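Local atomic coordinates of putative alpha-N-acetylgalactosaminidase (Bacillus halodurans C-125, PDB entry 3CC1), a protein that probably hydrolyses terminal alpha-linked N-acetylgalactosamine from glycoconjugates, as a putative alpha-N-acetylgalactosaminidase related to the alpha-galactosidases. Residues Pro13-Ala24 with Tyr45-Trp56; Ser216-Ile224 with Gly267-Leu275. All blocks are in the same frame, centred on the assembly; numbering follows the deposited sequence.

Contact 1 (Pro13-Ala24 with Tyr45-Trp56); sequences PMGWNSWDCYGA and YGWEYIVVDIQW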
loop_
_atom_site.group_PDB
_atom_site.type_symbol
_atom_site.label_atom_id
_atom_site.label_comp_id
_atom_site.label_asym_id
_atom_site.label_seq_id
_atom_site.Cartn_x
_atom_site.Cartn_y
_atom_site.Cartn_z
ATOM N N PRO A 13 0.525 -26.526 18.658
ATOM C CA PRO A 13 -0.255 -27.728 18.339
ATOM C C PRO A 13 -0.001 -28.246 16.928
ATOM O O PRO A 13 0.104 -27.477 15.972
ATOM C CB PRO A 13 -1.716 -27.245 18.489
ATOM C CG PRO A 13 -1.640 -26.114 19.461
ATOM C CD PRO A 13 -0.332 -25.425 19.154
HETATM N N MSE A 14 0.117 -29.559 16.850
HETATM C CA MSE A 14 0.181 -30.303 15.612
HETATM C C MSE A 14 -0.944 -31.331 15.577
HETATM O O MSE A 14 -1.133 -32.126 16.525
HETATM C CB MSE A 14 1.535 -31.031 15.501
HETATM C CG MSE A 14 2.752 -30.098 15.392
HETATM SE SE MSE A 14 4.400 -31.057 15.395
HETATM C CE MSE A 14 4.076 -32.288 13.912
ATOM N N GLY A 15 -1.689 -31.312 14.481
ATOM C CA GLY A 15 -2.814 -32.200 14.347
ATOM C C GLY A 15 -3.520 -32.107 13.030
ATOM O O GLY A 15 -2.943 -31.702 12.040
ATOM N N TRP A 16 -4.764 -32.578 13.041
ATOM C CA TRP A 16 -5.640 -32.636 11.892
ATOM C C TRP A 16 -6.941 -31.956 12.305
ATOM O O TRP A 16 -7.407 -32.091 13.430
ATOM C CB TRP A 16 -5.890 -34.101 11.483
ATOM C CG TRP A 16 -7.008 -34.349 10.482
ATOM C CD1 TRP A 16 -6.907 -34.340 9.124
ATOM C CD2 TRP A 16 -8.393 -34.654 10.772
ATOM N NE1 TRP A 16 -8.140 -34.545 8.552
ATOM C CE2 TRP A 16 -9.057 -34.787 9.538
ATOM C CE3 TRP A 16 -9.139 -34.781 11.954
ATOM C CZ2 TRP A 16 -10.401 -35.101 9.448
ATOM C CZ3 TRP A 16 -10.495 -35.119 11.855
ATOM C CH2 TRP A 16 -11.097 -35.273 10.620
ATOM N N ASN A 17 -7.504 -31.206 11.379
ATOM C CA ASN A 17 -8.785 -30.537 11.561
ATOM C C ASN A 17 -9.716 -30.870 10.373
ATOM O O ASN A 17 -9.289 -30.884 9.234
ATOM C CB ASN A 17 -8.527 -29.035 11.737
ATOM C CG ASN A 17 -9.793 -28.205 11.865
ATOM O OD1 ASN A 17 -10.602 -28.145 10.943
ATOM N ND2 ASN A 17 -9.966 -27.559 13.009
ATOM N N SER A 18 -10.980 -31.150 10.683
ATOM C CA SER A 18 -11.975 -31.677 9.736
ATOM C C SER A 18 -12.465 -30.657 8.698
ATOM O O SER A 18 -13.126 -31.052 7.751
ATOM C CB SER A 18 -13.201 -32.199 10.486
ATOM O OG SER A 18 -13.908 -31.170 11.146
ATOM N N TRP A 19 -12.122 -29.380 8.859
ATOM C CA TRP A 19 -12.758 -28.315 8.070
ATOM C C TRP A 19 -12.455 -28.325 6.569
ATOM O O TRP A 19 -13.370 -28.239 5.751
ATOM C CB TRP A 19 -12.448 -26.921 8.635
ATOM C CG TRP A 19 -13.187 -25.876 7.878
ATOM C CD1 TRP A 19 -12.682 -25.089 6.889
ATOM C CD2 TRP A 19 -14.568 -25.493 8.020
ATOM N NE1 TRP A 19 -13.655 -24.259 6.403
ATOM C CE2 TRP A 19 -14.816 -24.475 7.074
ATOM C CE3 TRP A 19 -15.613 -25.907 8.842
ATOM C CZ2 TRP A 19 -16.070 -23.886 6.912
ATOM C CZ3 TRP A 19 -16.853 -25.316 8.698
ATOM C CH2 TRP A 19 -17.078 -24.324 7.737
ATOM N N ASP A 20 -11.184 -28.413 6.196
ATOM C CA ASP A 20 -10.821 -28.248 4.767
ATOM C C ASP A 20 -11.307 -29.430 3.891
ATOM O O ASP A 20 -11.491 -29.275 2.689
ATOM C CB ASP A 20 -9.315 -28.065 4.566
ATOM C CG ASP A 20 -8.792 -26.688 4.954
ATOM O OD1 ASP A 20 -9.535 -25.806 5.460
ATOM O OD2 ASP A 20 -7.563 -26.487 4.733
ATOM N N CYS A 21 -11.504 -30.595 4.508
ATOM C CA CYS A 21 -11.980 -31.798 3.804
ATOM C C CYS A 21 -13.487 -31.965 3.909
ATOM O O CYS A 21 -14.123 -32.269 2.911
ATOM C CB CYS A 21 -11.240 -33.088 4.226
ATOM S SG CYS A 21 -10.879 -33.249 6.023
ATOM N N TYR A 22 -14.065 -31.732 5.091
ATOM C CA TYR A 22 -15.478 -32.074 5.332
ATOM C C TYR A 22 -16.346 -30.905 5.804
ATOM O O TYR A 22 -17.540 -31.059 6.093
ATOM C CB TYR A 22 -15.607 -33.258 6.330
ATOM C CG TYR A 22 -14.934 -34.487 5.801
ATOM C CD1 TYR A 22 -15.383 -35.066 4.625
ATOM C CD2 TYR A 22 -13.801 -35.026 6.423
ATOM C CE1 TYR A 22 -14.760 -36.160 4.083
ATOM C CE2 TYR A 22 -13.166 -36.135 5.896
ATOM C CZ TYR A 22 -13.658 -36.707 4.732
ATOM O OH TYR A 22 -13.029 -37.792 4.161
ATOM N N GLY A 23 -15.752 -29.730 5.857
ATOM C CA GLY A 23 -16.474 -28.552 6.265
ATOM C C GLY A 23 -17.066 -28.702 7.640
ATOM O O GLY A 23 -16.370 -29.093 8.600
ATOM N N ALA A 24 -18.365 -28.381 7.732
ATOM C CA ALA A 24 -19.115 -28.433 8.993
ATOM C C ALA A 24 -19.706 -29.839 9.259
ATOM O O ALA A 24 -20.360 -30.058 10.269
ATOM C CB ALA A 24 -20.251 -27.354 8.993
ATOM N N TYR A 45 6.102 -38.409 15.068
ATOM C CA TYR A 45 6.753 -37.153 14.639
ATOM C C TYR A 45 6.187 -35.936 15.376
ATOM O O TYR A 45 6.635 -34.831 15.147
ATOM C CB TYR A 45 6.589 -36.927 13.142
ATOM C CG TYR A 45 7.310 -37.945 12.339
ATOM C CD1 TYR A 45 8.676 -37.843 12.134
ATOM C CD2 TYR A 45 6.645 -39.028 11.820
ATOM C CE1 TYR A 45 9.355 -38.791 11.429
ATOM C CE2 TYR A 45 7.303 -39.969 11.115
ATOM C CZ TYR A 45 8.656 -39.852 10.936
ATOM O OH TYR A 45 9.287 -40.814 10.216
ATOM N N GLY A 46 5.176 -36.145 16.211
ATOM C CA GLY A 46 4.628 -35.086 17.075
ATOM C C GLY A 46 3.200 -34.649 16.787
ATOM O O GLY A 46 2.646 -33.772 17.492
ATOM N N TRP A 47 2.616 -35.241 15.747
ATOM C CA TRP A 47 1.216 -35.006 15.388
ATOM C C TRP A 47 0.315 -35.680 16.404
ATOM O O TRP A 47 0.401 -36.883 16.625
ATOM C CB TRP A 47 0.893 -35.555 13.983
ATOM C CG TRP A 47 1.717 -34.935 12.905
ATOM C CD1 TRP A 47 2.927 -35.371 12.449
ATOM C CD2 TRP A 47 1.408 -33.762 12.145
ATOM N NE1 TRP A 47 3.405 -34.536 11.473
ATOM C CE2 TRP A 47 2.507 -33.528 11.273
ATOM C CE3 TRP A 47 0.335 -32.868 12.131
ATOM C CZ2 TRP A 47 2.538 -32.477 10.378
ATOM C CZ3 TRP A 47 0.380 -31.791 11.247
ATOM C CH2 TRP A 47 1.474 -31.612 10.379
ATOM N N GLU A 48 -0.578 -34.900 17.008
ATOM C CA GLU A 48 -1.310 -35.405 18.141
ATOM C C GLU A 48 -2.789 -35.071 18.268
ATOM O O GLU A 48 -3.522 -35.819 18.894
ATOM C CB GLU A 48 -0.539 -35.080 19.409
ATOM C CG GLU A 48 -0.591 -33.731 19.866
ATOM C CD GLU A 48 -0.128 -33.648 21.321
ATOM O OE1 GLU A 48 -0.321 -34.666 22.026
ATOM O OE2 GLU A 48 0.418 -32.587 21.764
ATOM N N TYR A 49 -3.218 -33.956 17.697
ATOM C CA TYR A 49 -4.575 -33.492 17.885
ATOM C C TYR A 49 -5.475 -33.914 16.724
ATOM O O TYR A 49 -5.088 -33.852 15.563
ATOM C CB TYR A 49 -4.613 -31.978 18.016
ATOM C CG TYR A 49 -4.110 -31.473 19.321
ATOM C CD1 TYR A 49 -4.911 -31.531 20.452
ATOM C CD2 TYR A 49 -2.806 -31.000 19.452
ATOM C CE1 TYR A 49 -4.436 -31.110 21.686
ATOM C CE2 TYR A 49 -2.329 -30.561 20.666
ATOM C CZ TYR A 49 -3.146 -30.613 21.777
ATOM O OH TYR A 49 -2.696 -30.164 22.999
ATOM N N ILE A 50 -6.672 -34.360 17.080
ATOM C CA ILE A 50 -7.743 -34.705 16.132
ATOM C C ILE A 50 -8.889 -33.753 16.476
ATOM O O ILE A 50 -9.467 -33.823 17.580
ATOM C CB ILE A 50 -8.141 -36.199 16.253
ATOM C CG1 ILE A 50 -6.961 -37.119 15.806
ATOM C CG2 ILE A 50 -9.467 -36.507 15.487
ATOM C CD1 ILE A 50 -6.677 -37.098 14.279
ATOM N N VAL A 51 -9.178 -32.832 15.559
ATOM C CA VAL A 51 -10.047 -31.682 15.891
ATOM C C VAL A 51 -11.249 -31.606 14.981
ATOM O O VAL A 51 -11.112 -31.582 13.754
ATOM C CB VAL A 51 -9.285 -30.319 15.831
ATOM C CG1 VAL A 51 -10.192 -29.129 16.285
ATOM C CG2 VAL A 51 -7.978 -30.374 16.669
ATOM N N VAL A 52 -12.420 -31.552 15.619
ATOM C CA VAL A 52 -13.684 -31.455 14.927
ATOM C C VAL A 52 -14.042 -29.979 14.880
ATOM O O VAL A 52 -14.131 -29.297 15.892
ATOM C CB VAL A 52 -14.807 -32.302 15.613
ATOM C CG1 VAL A 52 -16.184 -31.976 15.007
ATOM C CG2 VAL A 52 -14.518 -33.805 15.529
ATOM N N ASP A 53 -14.185 -29.462 13.681
ATOM C CA ASP A 53 -14.517 -28.056 13.533
ATOM C C ASP A 53 -16.021 -27.777 13.834
ATOM O O ASP A 53 -16.789 -28.653 14.290
ATOM C CB ASP A 53 -14.025 -27.503 12.167
ATOM C CG ASP A 53 -13.496 -26.049 12.278
ATOM O OD1 ASP A 53 -14.293 -25.124 12.458
ATOM O OD2 ASP A 53 -12.280 -25.843 12.278
ATOM N N ILE A 54 -16.413 -26.537 13.589
ATOM C CA ILE A 54 -17.679 -26.024 14.025
ATOM C C ILE A 54 -18.881 -26.768 13.414
ATOM O O ILE A 54 -18.774 -27.443 12.383
ATOM C CB ILE A 54 -17.832 -24.513 13.735
ATOM C CG1 ILE A 54 -17.743 -24.209 12.230
ATOM C CG2 ILE A 54 -16.851 -23.690 14.539
ATOM C CD1 ILE A 54 -18.353 -22.856 11.811
ATOM N N GLN A 55 -19.991 -26.630 14.102
ATOM C CA GLN A 55 -21.310 -27.077 13.639
ATOM C C GLN A 55 -21.467 -28.589 13.746
ATOM O O GLN A 55 -22.261 -29.205 13.050
ATOM C CB GLN A 55 -21.631 -26.507 12.237
ATOM C CG GLN A 55 -21.845 -24.987 12.322
ATOM C CD GLN A 55 -22.077 -24.296 10.985
ATOM O OE1 GLN A 55 -23.057 -23.577 10.840
ATOM N NE2 GLN A 55 -21.142 -24.435 10.053
ATOM N N TRP A 56 -20.691 -29.155 14.658
ATOM C CA TRP A 56 -20.818 -30.540 15.038
ATOM C C TRP A 56 -22.156 -30.850 15.721
ATOM O O TRP A 56 -22.474 -32.022 15.896
ATOM C CB TRP A 56 -19.629 -30.970 15.938
ATOM C CG TRP A 56 -19.293 -30.007 17.052
ATOM C CD1 TRP A 56 -18.327 -29.065 17.022
ATOM C CD2 TRP A 56 -19.913 -29.905 18.348
ATOM N NE1 TRP A 56 -18.321 -28.344 18.194
ATOM C CE2 TRP A 56 -19.271 -28.854 19.034
ATOM C CE3 TRP A 56 -20.947 -30.588 18.991
ATOM C CZ2 TRP A 56 -19.624 -28.483 20.310
ATOM C CZ3 TRP A 56 -21.289 -30.225 20.254
ATOM C CH2 TRP A 56 -20.637 -29.175 20.910
HETATM O O HOH W 1 1.200 -30.569 19.476
#

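Contact 2 (Ser216-Ile224 with Gly267-Leu275); sequences SLSPGPAPI and GHWPDCGML. Unlike the reference sequence in segment 267-275: Gly273 (reference Asp). With SO4 (sulfate ion), chain C.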
loop_
_atom_site.group_PDB
_atom_site.type_symbol
_atom_site.label_atom_id
_atom_site.label_comp_id
_atom_site.label_asym_id
_atom_site.label_seq_id
_atom_site.Cartn_x
_atom_site.Cartn_y
_atom_site.Cartn_z
ATOM N N SER A 216 -7.608 -22.167 22.590
ATOM C CA SER A 216 -7.112 -21.413 21.471
ATOM C C SER A 216 -8.155 -20.385 21.089
ATOM O O SER A 216 -9.344 -20.705 20.955
ATOM C CB SER A 216 -6.863 -22.387 20.341
ATOM O OG SER A 216 -6.448 -21.700 19.198
ATOM N N LEU A 217 -7.726 -19.140 20.959
ATOM C CA LEU A 217 -8.648 -18.061 20.626
ATOM C C LEU A 217 -8.436 -17.618 19.170
ATOM O O LEU A 217 -8.504 -18.452 18.240
ATOM C CB LEU A 217 -8.510 -16.912 21.614
ATOM C CG LEU A 217 -8.916 -17.330 23.043
ATOM C CD1 LEU A 217 -8.646 -16.229 24.011
ATOM C CD2 LEU A 217 -10.369 -17.797 23.154
ATOM N N SER A 218 -8.211 -16.331 18.935
ATOM C CA SER A 218 -8.034 -15.864 17.535
ATOM C C SER A 218 -6.948 -14.812 17.427
ATOM O O SER A 218 -7.233 -13.645 17.267
ATOM C CB SER A 218 -9.375 -15.365 16.940
ATOM O OG SER A 218 -9.217 -14.999 15.573
ATOM N N PRO A 219 -5.676 -15.227 17.553
ATOM C CA PRO A 219 -4.590 -14.255 17.681
ATOM C C PRO A 219 -4.184 -13.669 16.345
ATOM O O PRO A 219 -3.412 -12.701 16.290
ATOM C CB PRO A 219 -3.446 -15.094 18.286
ATOM C CG PRO A 219 -3.687 -16.472 17.771
ATOM C CD PRO A 219 -5.207 -16.616 17.680
ATOM N N GLY A 220 -4.707 -14.238 15.273
ATOM C CA GLY A 220 -4.229 -13.887 13.924
ATOM C C GLY A 220 -2.867 -14.531 13.637
ATOM O O GLY A 220 -2.328 -15.279 14.469
ATOM N N PRO A 221 -2.292 -14.255 12.461
ATOM C CA PRO A 221 -2.721 -13.340 11.400
ATOM C C PRO A 221 -3.780 -13.879 10.412
ATOM O O PRO A 221 -4.267 -13.114 9.572
ATOM C CB PRO A 221 -1.415 -13.053 10.660
ATOM C CG PRO A 221 -0.644 -14.305 10.790
ATOM C CD PRO A 221 -0.987 -14.869 12.161
ATOM N N ALA A 222 -4.118 -15.174 10.488
ATOM C CA ALA A 222 -5.247 -15.719 9.772
ATOM C C ALA A 222 -6.415 -15.767 10.736
ATOM O O ALA A 222 -6.233 -16.027 11.913
ATOM C CB ALA A 222 -4.964 -17.158 9.210
ATOM N N PRO A 223 -7.632 -15.499 10.249
ATOM C CA PRO A 223 -8.022 -15.115 8.894
ATOM C C PRO A 223 -7.687 -13.680 8.583
ATOM O O PRO A 223 -7.536 -12.831 9.489
ATOM C CB PRO A 223 -9.542 -15.356 8.890
ATOM C CG PRO A 223 -9.919 -15.052 10.334
ATOM C CD PRO A 223 -8.804 -15.695 11.118
ATOM N N ILE A 224 -7.477 -13.430 7.310
ATOM C CA ILE A 224 -7.148 -12.082 6.828
ATOM C C ILE A 224 -8.440 -11.273 6.771
ATOM O O ILE A 224 -9.426 -11.697 6.185
ATOM C CB ILE A 224 -6.420 -12.082 5.426
ATOM C CG1 ILE A 224 -5.193 -13.025 5.427
ATOM C CG2 ILE A 224 -6.014 -10.643 5.035
ATOM C CD1 ILE A 224 -4.445 -13.139 4.096
ATOM N N GLY A 267 1.028 -12.826 23.464
ATOM C CA GLY A 267 1.830 -13.985 23.878
ATOM C C GLY A 267 1.205 -15.295 23.447
ATOM O O GLY A 267 1.166 -16.261 24.210
ATOM N N HIS A 268 0.699 -15.320 22.223
ATOM C CA HIS A 268 0.194 -16.544 21.615
ATOM C C HIS A 268 0.912 -16.803 20.321
ATOM O O HIS A 268 1.569 -15.926 19.785
ATOM C CB HIS A 268 -1.329 -16.456 21.415
ATOM C CG HIS A 268 -2.092 -16.482 22.708
ATOM N ND1 HIS A 268 -2.675 -15.356 23.258
ATOM C CD2 HIS A 268 -2.307 -17.485 23.593
ATOM C CE1 HIS A 268 -3.230 -15.673 24.416
ATOM N NE2 HIS A 268 -3.024 -16.960 24.641
ATOM N N TRP A 269 0.830 -18.021 19.839
ATOM C CA TRP A 269 1.458 -18.360 18.547
ATOM C C TRP A 269 0.678 -17.632 17.496
ATOM O O TRP A 269 -0.517 -17.439 17.666
ATOM C CB TRP A 269 1.348 -19.855 18.180
ATOM C CG TRP A 269 1.646 -20.784 19.252
ATOM C CD1 TRP A 269 0.769 -21.628 19.901
ATOM C CD2 TRP A 269 2.897 -20.989 19.820
ATOM N NE1 TRP A 269 1.434 -22.344 20.862
ATOM C CE2 TRP A 269 2.748 -21.962 20.829
ATOM C CE3 TRP A 269 4.148 -20.446 19.583
ATOM C CZ2 TRP A 269 3.797 -22.397 21.581
ATOM C CZ3 TRP A 269 5.177 -20.890 20.330
ATOM C CH2 TRP A 269 4.997 -21.841 21.313
ATOM N N PRO A 270 1.336 -17.293 16.382
ATOM C CA PRO A 270 0.595 -16.835 15.217
ATOM C C PRO A 270 -0.044 -18.007 14.476
ATOM O O PRO A 270 0.651 -18.962 14.049
ATOM C CB PRO A 270 1.672 -16.183 14.348
ATOM C CG PRO A 270 2.939 -17.028 14.700
ATOM C CD PRO A 270 2.791 -17.388 16.138
ATOM N N ASP A 271 -1.343 -17.908 14.285
ATOM C CA ASP A 271 -2.052 -18.869 13.494
ATOM C C ASP A 271 -2.157 -18.428 12.041
ATOM O O ASP A 271 -2.903 -17.502 11.728
ATOM C CB ASP A 271 -3.446 -19.095 14.070
ATOM C CG ASP A 271 -4.154 -20.292 13.410
ATOM O OD1 ASP A 271 -3.533 -20.991 12.546
ATOM O OD2 ASP A 271 -5.335 -20.539 13.754
ATOM N N CYS A 272 -1.435 -19.134 11.166
ATOM C CA CYS A 272 -1.363 -18.787 9.748
ATOM C C CYS A 272 -2.441 -19.469 8.926
ATOM O O CYS A 272 -2.671 -19.133 7.769
ATOM C CB CYS A 272 0.013 -19.123 9.181
ATOM S SG CYS A 272 1.296 -18.061 9.898
ATOM N N GLY A 273 -3.110 -20.422 9.550
ATOM C CA GLY A 273 -4.166 -21.136 8.910
ATOM C C GLY A 273 -3.959 -22.638 8.823
ATOM O O GLY A 273 -2.855 -23.162 8.913
HETATM N N MSE A 274 -5.053 -23.342 8.601
HETATM C CA MSE A 274 -4.972 -24.783 8.446
HETATM C C MSE A 274 -4.260 -25.098 7.124
HETATM O O MSE A 274 -4.238 -24.268 6.205
HETATM C CB MSE A 274 -6.362 -25.386 8.575
HETATM C CG MSE A 274 -6.923 -25.302 10.070
HETATM SE SE MSE A 274 -8.756 -25.672 9.990
HETATM C CE MSE A 274 -9.520 -24.584 8.572
ATOM N N LEU A 275 -3.599 -26.250 7.073
ATOM C CA LEU A 275 -2.827 -26.666 5.874
ATOM C C LEU A 275 -3.705 -27.323 4.799
ATOM O O LEU A 275 -4.149 -28.456 4.985
ATOM C CB LEU A 275 -1.686 -27.619 6.262
ATOM C CG LEU A 275 -0.912 -27.227 7.534
ATOM C CD1 LEU A 275 0.058 -28.380 7.977
ATOM C CD2 LEU A 275 -0.192 -25.861 7.309
HETATM S S SO4 C . -12.547 -15.317 14.626
HETATM O O1 SO4 C . -13.176 -14.011 14.426
HETATM O O2 SO4 C . -13.447 -16.439 14.252
HETATM O O3 SO4 C . -12.320 -15.422 16.072
HETATM O O4 SO4 C . -11.294 -15.429 13.897
#

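Contact 1 (Pro13-Ala24 with Tyr45-Trp56)
Met14 and Trp16 of strand 14-17 bond to Glu48, Tyr49 and Val51 beside them, pairing it with the parallel strand 49-52. The short axes run 29° apart. Met14 O accepts two backbone donors: Tyr49 N in the carbonyl plane on a lone pair, at 3.0 Å, and Glu48 N from above that plane. Trp16 N gives to Tyr49 O, and Trp16 O accepts from Val51 N. Gly15, with no side chain, lets its CA lie 3.1 Å from Tyr49 O. Val51 O takes Ser18 N. Ser18 OG then carries the pairing past the strands: it accepts from Asp53 N at 3.1 Å in a nearly straight bond (177°).

Asn17 uses both ends of its amide. Its CG lies anti to the backbone N (chi1 177°), beside the carbonyl carbon, which brings the amide within reach of Asp53; the amide and carboxylate planes are steeply turned against each other. Asn17 ND2 donates to Asp53 OD2 at 3.0 Å, on the anti side of the carboxylate. Asn17 OD1 accepts from Trp19 N at 2.9 Å and caps the turn into helix 19-22. The other carboxylate oxygen, Asp53 OD1, takes Ile54 N. A leucine in place of Asn17 would probably leave Asp53 OD2 without this donor and Trp19 N without its cap.

At the other end, selenomethionine Met14 gives its N-H to a water and bends at its last torsion. Its CE sits over the face of Trp47, 3.3 Å from the centroid of the five-membered ring. Three indole N-H groups find acceptors outside: Trp47 NE1 at Leu332 O, Trp16 NE1 at Gly319 O and Trp19 NE1 at Asp286 OD2.

Asp53 follows the strand at its C-terminal end, the side where TIM-barrel enzymes carry their active site, and an imidazole lies beside it. Strands 109-115 and 315-317 flank the pair, while helix 28-41 packs on Trp16 and Ile50 and helix 335-343 on Met14 and Trp47.

Contact 2 (Ser216-Ile224 with Gly267-Leu275)
Pro221 and Asp271 form a single backbone bridge, made by Gly220 O and Ala222 N on either side of Pro221, between two loops that run in nearly the same direction, 16° apart. Asp271 N donates to Gly220 O at 2.8 Å, from above the carbonyl plane. Asp271 O accepts from Ala222 N at 2.9 Å. Pro221 sits between these two bonds and has no N-H to give. The peptide bonds before Pro221 and before Pro223 are both cis, and Gly220 has a positive phi.

The side chains that meet are mostly small or proline. The Pro219 ring puts CG 3.3 Å from Trp269 O and rests CB against His268 CB. Pro221 and Pro270 lie side by side, pointing the same way, with Pro221 CD 3.7 Å from Pro270 CB. The Ala222 methyl points into the other loop, with CB 3.4 Å from Cys272 O. That oxygen is buried and has no hydrogen-bonding partner in the model.

Asp271 holds its own loop in shape. With CG anti to the backbone N (chi1 -170°), Asp271 OD1 accepts from Gly273 N at 3.1 Å, an Asx turn. Gly273 differs from the reference sequence, which has aspartate; its backbone angles favour glycine. On the far side of 216-224, Ser218 OG donates to sulfate O4 at 2.7 Å. The sulfate, probably from the crystallisation liquor, is also held by the backbone N atoms of Asp185, Ile186 and Ala187 of the same chain and by Arg190 NH1 of the second subunit.

This is loop-to-loop packing next to the C-terminal end of strand 214-216 of the parallel sheet, consistent with the TIM-barrel fold of the family; the cis-prolines help shape loop 216-224. Trp260 of helix 247-262 packs on Pro221 and Pro270 and donates to Pro219 O, while Trp308 of helix 298-310 packs on Cys272 and donates to Gly273 O.

From the N terminus, contact 1 comes first. It closes a short loop of 20 residues that carries helix 28-41, a beta-alpha-beta crossover between adjacent parallel strands. The chain then builds strands 109-115 and 180-184; contact 2 opens at the end of strand 214-216. It closes, in series, a longer loop of 42 residues, which includes helix 247-262. Contact 1 lies within the parallel sheet. Contact 2 joins the loop after strand 214-216 to loop 267-275, whose Leu275 bonds to Met316 of strand 315-317; these are the outer strands, consistent with a closed TIM barrel. Their centres are about 15 Å apart. The contacts touch through Met274, which packs on Asn17, Trp19 and Asp20, and through Trp269 on Pro13.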